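Local coordinates for protein NADH kinase POS5 (Saccharomyces cerevisiae, PDB 3AFO) that phosphorylates NADH, and about half as readily NAD(+), with ATP to supply mitochondria with NADPH, at residues 217-229 / 261-274. Residues are numbered along the deposited sequence; the frame is centred on the assembly and turned at random.
Sequences IFIDGEFLTRTTA and MTPICPRSLSFRPL. With NAI (1,4-dihydronicotinamide adenine dinucleotide), chain F.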
loop_
_atom_site.group_PDB
_atom_site.type_symbol
_atom_site.label_atom_id
_atom_site.label_comp_id
_atom_site.label_asym_id
_atom_site.label_seq_id
_atom_site.Cartn_x
_atom_site.Cartn_y
_atom_site.Cartn_z
ATOM N N ILE A 217 0.486 -22.050 -3.659
ATOM C CA ILE A 217 1.784 -21.799 -3.059
ATOM C C ILE A 217 1.952 -22.637 -1.798
ATOM O O ILE A 217 1.077 -22.640 -0.918
ATOM C CB ILE A 217 1.953 -20.290 -2.712
ATOM C CG1 ILE A 217 1.837 -19.435 -3.982
ATOM C CG2 ILE A 217 3.290 -20.056 -2.015
ATOM C CD1 ILE A 217 1.641 -17.946 -3.736
ATOM N N PHE A 218 3.077 -23.344 -1.723
ATOM C CA PHE A 218 3.383 -24.195 -0.578
ATOM C C PHE A 218 4.724 -23.772 -0.007
ATOM O O PHE A 218 5.687 -23.575 -0.755
ATOM C CB PHE A 218 3.430 -25.687 -0.975
ATOM C CG PHE A 218 2.149 -26.200 -1.624
ATOM C CD1 PHE A 218 1.250 -26.985 -0.894
ATOM C CD2 PHE A 218 1.860 -25.917 -2.951
ATOM C CE1 PHE A 218 0.069 -27.463 -1.475
ATOM C CE2 PHE A 218 0.672 -26.392 -3.556
ATOM C CZ PHE A 218 -0.220 -27.169 -2.814
ATOM N N ILE A 219 4.782 -23.629 1.310
ATOM C CA ILE A 219 6.025 -23.316 1.996
ATOM C C ILE A 219 6.359 -24.479 2.928
ATOM O O ILE A 219 5.513 -24.911 3.711
ATOM C CB ILE A 219 5.937 -21.981 2.785
ATOM C CG1 ILE A 219 5.710 -20.812 1.812
ATOM C CG2 ILE A 219 7.222 -21.747 3.581
ATOM C CD1 ILE A 219 5.206 -19.519 2.463
ATOM N N ASP A 220 7.573 -25.010 2.800
ATOM C CA ASP A 220 8.033 -26.121 3.641
ATOM C C ASP A 220 7.029 -27.286 3.634
ATOM O O ASP A 220 6.771 -27.918 4.658
ATOM C CB ASP A 220 8.327 -25.613 5.065
ATOM C CG ASP A 220 9.337 -24.472 5.077
ATOM O OD1 ASP A 220 10.236 -24.481 4.215
ATOM O OD2 ASP A 220 9.234 -23.565 5.934
ATOM N N GLY A 221 6.449 -27.545 2.467
ATOM C CA GLY A 221 5.484 -28.629 2.298
ATOM C C GLY A 221 4.062 -28.352 2.756
ATOM O O GLY A 221 3.194 -29.184 2.555
ATOM N N GLU A 222 3.834 -27.192 3.369
ATOM C CA GLU A 222 2.515 -26.811 3.858
ATOM C C GLU A 222 1.865 -25.847 2.874
ATOM O O GLU A 222 2.528 -24.964 2.341
ATOM C CB GLU A 222 2.609 -26.161 5.241
ATOM C CG GLU A 222 1.329 -25.444 5.666
ATOM C CD GLU A 222 1.090 -25.472 7.159
ATOM O OE1 GLU A 222 1.756 -24.710 7.886
ATOM O OE2 GLU A 222 0.224 -26.249 7.610
ATOM N N PHE A 223 0.572 -26.034 2.636
ATOM C CA PHE A 223 -0.174 -25.170 1.750
ATOM C C PHE A 223 -0.316 -23.794 2.400
ATOM O O PHE A 223 -0.766 -23.683 3.547
ATOM C CB PHE A 223 -1.543 -25.772 1.450
ATOM C CG PHE A 223 -2.396 -24.906 0.596
ATOM C CD1 PHE A 223 -2.092 -24.716 -0.754
ATOM C CD2 PHE A 223 -3.504 -24.258 1.137
ATOM C CE1 PHE A 223 -2.895 -23.909 -1.553
ATOM C CE2 PHE A 223 -4.308 -23.457 0.338
ATOM C CZ PHE A 223 -4.003 -23.290 -0.999
ATOM N N LEU A 224 0.119 -22.760 1.680
ATOM C CA LEU A 224 0.012 -21.385 2.170
ATOM C C LEU A 224 -1.270 -20.757 1.676
ATOM O O LEU A 224 -2.120 -20.367 2.463
ATOM C CB LEU A 224 1.212 -20.515 1.745
ATOM C CG LEU A 224 1.051 -19.002 1.980
ATOM C CD1 LEU A 224 1.159 -18.639 3.469
ATOM C CD2 LEU A 224 2.042 -18.215 1.163
ATOM N N THR A 225 -1.408 -20.655 0.357
ATOM C CA THR A 225 -2.539 -19.955 -0.196
ATOM C C THR A 225 -2.646 -20.223 -1.689
ATOM O O THR A 225 -1.657 -20.590 -2.336
ATOM C CB THR A 225 -2.397 -18.405 0.055
ATOM O OG1 THR A 225 -3.668 -17.773 -0.110
ATOM C CG2 THR A 225 -1.356 -17.774 -0.882
ATOM N N ARG A 226 -3.852 -20.042 -2.214
ATOM C CA ARG A 226 -4.075 -19.898 -3.655
ATOM C C ARG A 226 -4.188 -18.422 -3.991
ATOM O O ARG A 226 -4.966 -17.695 -3.365
ATOM C CB ARG A 226 -5.378 -20.583 -4.067
ATOM C CG ARG A 226 -5.860 -20.235 -5.478
ATOM C CD ARG A 226 -5.669 -21.407 -6.433
ATOM N NE ARG A 226 -6.786 -21.461 -7.346
ATOM C CZ ARG A 226 -7.102 -22.495 -8.116
ATOM N NH1 ARG A 226 -6.380 -23.621 -8.122
ATOM N NH2 ARG A 226 -8.160 -22.388 -8.882
ATOM N N THR A 227 -3.432 -17.969 -4.980
ATOM C CA THR A 227 -3.604 -16.603 -5.440
ATOM C C THR A 227 -4.073 -16.574 -6.897
ATOM O O THR A 227 -3.573 -17.339 -7.738
ATOM C CB THR A 227 -2.341 -15.736 -5.222
ATOM O OG1 THR A 227 -2.571 -14.405 -5.719
ATOM C CG2 THR A 227 -1.109 -16.342 -5.913
ATOM N N THR A 228 -5.022 -15.680 -7.168
ATOM C CA THR A 228 -5.529 -15.392 -8.509
ATOM C C THR A 228 -5.092 -13.965 -8.839
ATOM O O THR A 228 -5.529 -13.011 -8.186
ATOM C CB THR A 228 -7.057 -15.528 -8.541
ATOM O OG1 THR A 228 -7.411 -16.890 -8.277
ATOM C CG2 THR A 228 -7.629 -15.119 -9.895
ATOM N N ALA A 229 -4.202 -13.819 -9.820
ATOM C CA ALA A 229 -3.455 -12.563 -9.981
ATOM C C ALA A 229 -2.847 -12.439 -11.356
ATOM O O ALA A 229 -2.928 -13.377 -12.151
ATOM C CB ALA A 229 -2.339 -12.506 -8.923
ATOM N N MET A 261 8.494 -12.927 -1.050
ATOM C CA MET A 261 7.359 -13.398 -1.837
ATOM C C MET A 261 6.395 -12.234 -2.016
ATOM O O MET A 261 5.755 -11.803 -1.055
ATOM C CB MET A 261 6.655 -14.576 -1.153
ATOM C CG MET A 261 5.442 -15.099 -1.928
ATOM S SD MET A 261 4.711 -16.524 -1.108
ATOM C CE MET A 261 5.969 -17.778 -1.417
ATOM N N THR A 262 6.291 -11.722 -3.242
ATOM C CA THR A 262 5.510 -10.500 -3.484
ATOM C C THR A 262 4.476 -10.739 -4.575
ATOM O O THR A 262 4.847 -11.121 -5.682
ATOM C CB THR A 262 6.435 -9.320 -3.913
ATOM O OG1 THR A 262 7.474 -9.138 -2.942
ATOM C CG2 THR A 262 5.643 -8.001 -4.090
ATOM N N PRO A 263 3.180 -10.503 -4.270
ATOM C CA PRO A 263 2.151 -10.746 -5.284
ATOM C C PRO A 263 2.186 -9.676 -6.370
ATOM O O PRO A 263 2.585 -8.536 -6.117
ATOM C CB PRO A 263 0.845 -10.663 -4.494
ATOM C CG PRO A 263 1.144 -9.684 -3.376
ATOM C CD PRO A 263 2.612 -9.957 -3.019
ATOM N N ILE A 264 1.824 -10.064 -7.585
ATOM C CA ILE A 264 1.733 -9.113 -8.683
ATOM C C ILE A 264 0.265 -8.933 -9.056
ATOM O O ILE A 264 -0.339 -9.828 -9.647
ATOM C CB ILE A 264 2.564 -9.555 -9.939
ATOM C CG1 ILE A 264 4.006 -9.879 -9.535
ATOM C CG2 ILE A 264 2.524 -8.453 -11.019
ATOM C CD1 ILE A 264 4.825 -10.605 -10.612
ATOM N N CYS A 265 -0.289 -7.763 -8.719
ATOM C CA CYS A 265 -1.709 -7.438 -8.964
ATOM C C CYS A 265 -2.663 -8.583 -8.577
ATOM O O CYS A 265 -3.354 -9.162 -9.426
ATOM C CB CYS A 265 -1.906 -6.963 -10.419
ATOM S SG CYS A 265 -0.897 -5.509 -10.807
ATOM N N PRO A 266 -2.700 -8.931 -7.274
ATOM C CA PRO A 266 -3.571 -10.037 -6.855
ATOM C C PRO A 266 -5.035 -9.622 -6.680
ATOM O O PRO A 266 -5.311 -8.488 -6.268
ATOM C CB PRO A 266 -2.978 -10.454 -5.503
ATOM C CG PRO A 266 -2.446 -9.134 -4.924
ATOM C CD PRO A 266 -1.926 -8.361 -6.147
ATOM N N ARG A 267 -5.950 -10.550 -6.962
ATOM C CA ARG A 267 -7.379 -10.373 -6.676
ATOM C C ARG A 267 -7.617 -10.653 -5.217
ATOM O O ARG A 267 -8.172 -11.688 -4.843
ATOM C CB ARG A 267 -8.247 -11.331 -7.488
ATOM C CG ARG A 267 -8.286 -11.056 -8.963
ATOM C CD ARG A 267 -8.754 -9.641 -9.269
ATOM N NE ARG A 267 -10.123 -9.361 -8.852
ATOM C CZ ARG A 267 -10.590 -8.133 -8.615
ATOM N NH1 ARG A 267 -9.793 -7.076 -8.717
ATOM N NH2 ARG A 267 -11.852 -7.959 -8.248
ATOM N N SER A 268 -7.159 -9.733 -4.386
ATOM C CA SER A 268 -7.274 -9.900 -2.953
ATOM C C SER A 268 -7.028 -8.528 -2.351
ATOM O O SER A 268 -6.320 -7.712 -2.937
ATOM C CB SER A 268 -6.232 -10.896 -2.430
ATOM O OG SER A 268 -6.342 -11.077 -1.027
ATOM N N LEU A 269 -7.619 -8.283 -1.190
ATOM C CA LEU A 269 -7.302 -7.081 -0.422
ATOM C C LEU A 269 -6.240 -7.368 0.633
ATOM O O LEU A 269 -5.740 -6.448 1.279
ATOM C CB LEU A 269 -8.571 -6.534 0.228
ATOM C CG LEU A 269 -9.596 -5.886 -0.720
ATOM C CD1 LEU A 269 -10.848 -5.497 0.072
ATOM C CD2 LEU A 269 -9.013 -4.660 -1.447
ATOM N N SER A 270 -5.871 -8.634 0.800
ATOM C CA SER A 270 -5.069 -9.019 1.969
ATOM C C SER A 270 -3.784 -9.801 1.696
ATOM O O SER A 270 -3.232 -10.415 2.618
ATOM C CB SER A 270 -5.938 -9.800 2.952
ATOM O OG SER A 270 -6.627 -10.865 2.303
ATOM N N PHE A 271 -3.307 -9.803 0.452
ATOM C CA PHE A 271 -2.025 -10.458 0.147
ATOM C C PHE A 271 -0.902 -9.463 0.408
ATOM O O PHE A 271 -0.336 -8.871 -0.522
ATOM C CB PHE A 271 -1.965 -10.999 -1.295
ATOM C CG PHE A 271 -0.854 -12.023 -1.536
ATOM C CD1 PHE A 271 -1.036 -13.051 -2.468
ATOM C CD2 PHE A 271 0.362 -11.950 -0.866
ATOM C CE1 PHE A 271 -0.016 -13.998 -2.703
ATOM C CE2 PHE A 271 1.391 -12.887 -1.095
ATOM C CZ PHE A 271 1.199 -13.905 -2.012
ATOM N N ARG A 272 -0.600 -9.264 1.690
ATOM C CA ARG A 272 0.499 -8.395 2.097
ATOM C C ARG A 272 1.798 -9.116 1.733
ATOM O O ARG A 272 1.897 -10.319 1.951
ATOM C CB ARG A 272 0.437 -8.166 3.624
ATOM C CG ARG A 272 1.404 -7.093 4.184
ATOM C CD ARG A 272 1.051 -5.677 3.698
ATOM N NE ARG A 272 -0.245 -5.191 4.199
ATOM C CZ ARG A 272 -0.417 -4.562 5.367
ATOM N NH1 ARG A 272 0.612 -4.358 6.178
ATOM N NH2 ARG A 272 -1.624 -4.134 5.735
ATOM N N PRO A 273 2.805 -8.394 1.197
ATOM C CA PRO A 273 4.062 -9.067 0.833
ATOM C C PRO A 273 4.683 -9.808 2.018
ATOM O O PRO A 273 4.572 -9.346 3.163
ATOM C CB PRO A 273 4.966 -7.906 0.383
ATOM C CG PRO A 273 4.011 -6.839 -0.070
ATOM C CD PRO A 273 2.852 -6.948 0.901
ATOM N N LEU A 274 5.295 -10.960 1.748
ATOM C CA LEU A 274 5.890 -11.797 2.800
ATOM C C LEU A 274 7.408 -11.792 2.721
ATOM O O LEU A 274 7.977 -11.736 1.623
ATOM C CB LEU A 274 5.412 -13.258 2.673
ATOM C CG LEU A 274 3.924 -13.596 2.791
ATOM C CD1 LEU A 274 3.737 -15.123 2.644
ATOM C CD2 LEU A 274 3.281 -13.067 4.103
HETATM P PA NAI F . -12.233 -12.331 -16.009
HETATM O O1A NAI F . -13.055 -13.538 -15.708
HETATM O O2A NAI F . -10.819 -12.646 -16.703
HETATM O O5B NAI F . -11.683 -11.594 -14.762
HETATM C C5B NAI F . -12.508 -10.825 -14.039
HETATM C C4B NAI F . -12.280 -11.108 -12.594
HETATM O O4B NAI F . -12.521 -9.791 -12.096
HETATM C C3B NAI F . -13.467 -11.976 -12.195
HETATM O O3B NAI F . -13.222 -12.495 -10.883
HETATM C C2B NAI F . -14.586 -10.937 -12.191
HETATM O O2B NAI F . -15.687 -11.323 -11.367
HETATM C C1B NAI F . -13.863 -9.756 -11.551
HETATM N N9A NAI F . -14.444 -8.447 -11.920
HETATM C C8A NAI F . -14.736 -8.018 -13.159
HETATM N N7A NAI F . -15.259 -6.796 -13.083
HETATM C C5A NAI F . -15.290 -6.446 -11.792
HETATM C C6A NAI F . -15.701 -5.312 -11.109
HETATM N N6A NAI F . -16.199 -4.240 -11.754
HETATM N N1A NAI F . -15.587 -5.300 -9.770
HETATM C C2A NAI F . -15.089 -6.331 -9.099
HETATM N N3A NAI F . -14.682 -7.427 -9.715
HETATM C C4A NAI F . -14.769 -7.504 -11.057
HETATM O O3 NAI F . -12.939 -11.287 -17.088
HETATM P PN NAI F . -14.343 -10.537 -16.918
HETATM O O1N NAI F . -15.164 -11.212 -15.884
HETATM O O2N NAI F . -14.852 -10.365 -18.295
HETATM O O5D NAI F . -13.902 -9.080 -16.339
HETATM C C5D NAI F . -12.966 -8.263 -17.078
HETATM C C4D NAI F . -12.062 -7.507 -16.094
HETATM O O4D NAI F . -11.011 -8.387 -15.676
HETATM C C3D NAI F . -11.277 -6.358 -16.727
HETATM O O3D NAI F . -12.121 -5.209 -16.865
HETATM C C2D NAI F . -10.193 -6.117 -15.659
HETATM O O2D NAI F . -10.616 -5.105 -14.720
HETATM C C1D NAI F . -10.114 -7.493 -14.942
HETATM N N1N NAI F . -8.688 -7.896 -14.949
HETATM C C2N NAI F . -8.033 -7.965 -13.708
HETATM C C3N NAI F . -6.692 -8.312 -13.627
HETATM C C7N NAI F . -6.044 -8.372 -12.231
HETATM O O7N NAI F . -4.858 -8.669 -12.061
HETATM N N7N NAI F . -6.871 -8.047 -11.250
HETATM C C4N NAI F . -5.971 -8.585 -14.800
HETATM C C5N NAI F . -6.617 -8.512 -16.053
HETATM C C6N NAI F . -7.966 -8.169 -16.133
HETATM O O HOH W 1 -6.860 -14.362 -5.331
#
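The Phe271 ring turns its edge to Thr227, whose CB lies in the ring plane 3.8 Å from CE1, while Pro263 CB sits 3.6 Å above the centre of one face. Ile217 CD1 touches near the same plane, at CE1, and Thr225 CG2 approaches obliquely. With chi1 at -163°, Phe271 points CG away from its own backbone N and carries the ring across to the hairpin, where it meets the Thr227 side chain roughly perpendicularly. A second flat group at the contact, the Arg267 guanidinium, has O4B of the bound NADH over one face. Further along, Met261 runs extended through SD and then bends at chi3 (-71°), which lays CE against Ile217 CG2 at 3.6 Å as the two chains lie alongside, running opposite ways. Leu224 CD2 meets Leu274 CD1 tip to tip at 3.8 Å.

This apolar layer lies between two antiparallel sheets of the C-terminal NAD kinase domain: strands 213-219 and 222-228, joined by a type I' turn, face strands 258-266 and 274-277. A classic beta bulge sets Leu224 and Thr225 both opposite Ile217. The two sheets come together at Ala229, where the chain turns a corner and forms an antiparallel non-hydrogen-bonded pair with Pro266; its CB presses tightly on Pro266 CA (3.4 Å). Beside it, Arg267 N donates a nearly straight bond to Thr228 O (2.8 Å, 166°), and a water links Thr228 N to Arg267 O.

Arg267 bends at chi2 and chi3, bringing CD to 3.2 Å from NADH N7N, while its guanidinium bonds to Thr241 and Ser246 of a third subunit, which also bind this NADH. Shortening Arg267 to an alanine is likely to leave Thr241 O of the third subunit without this donor and strip the adenine-side ribose O4B of its cover and N7N of its CD contact.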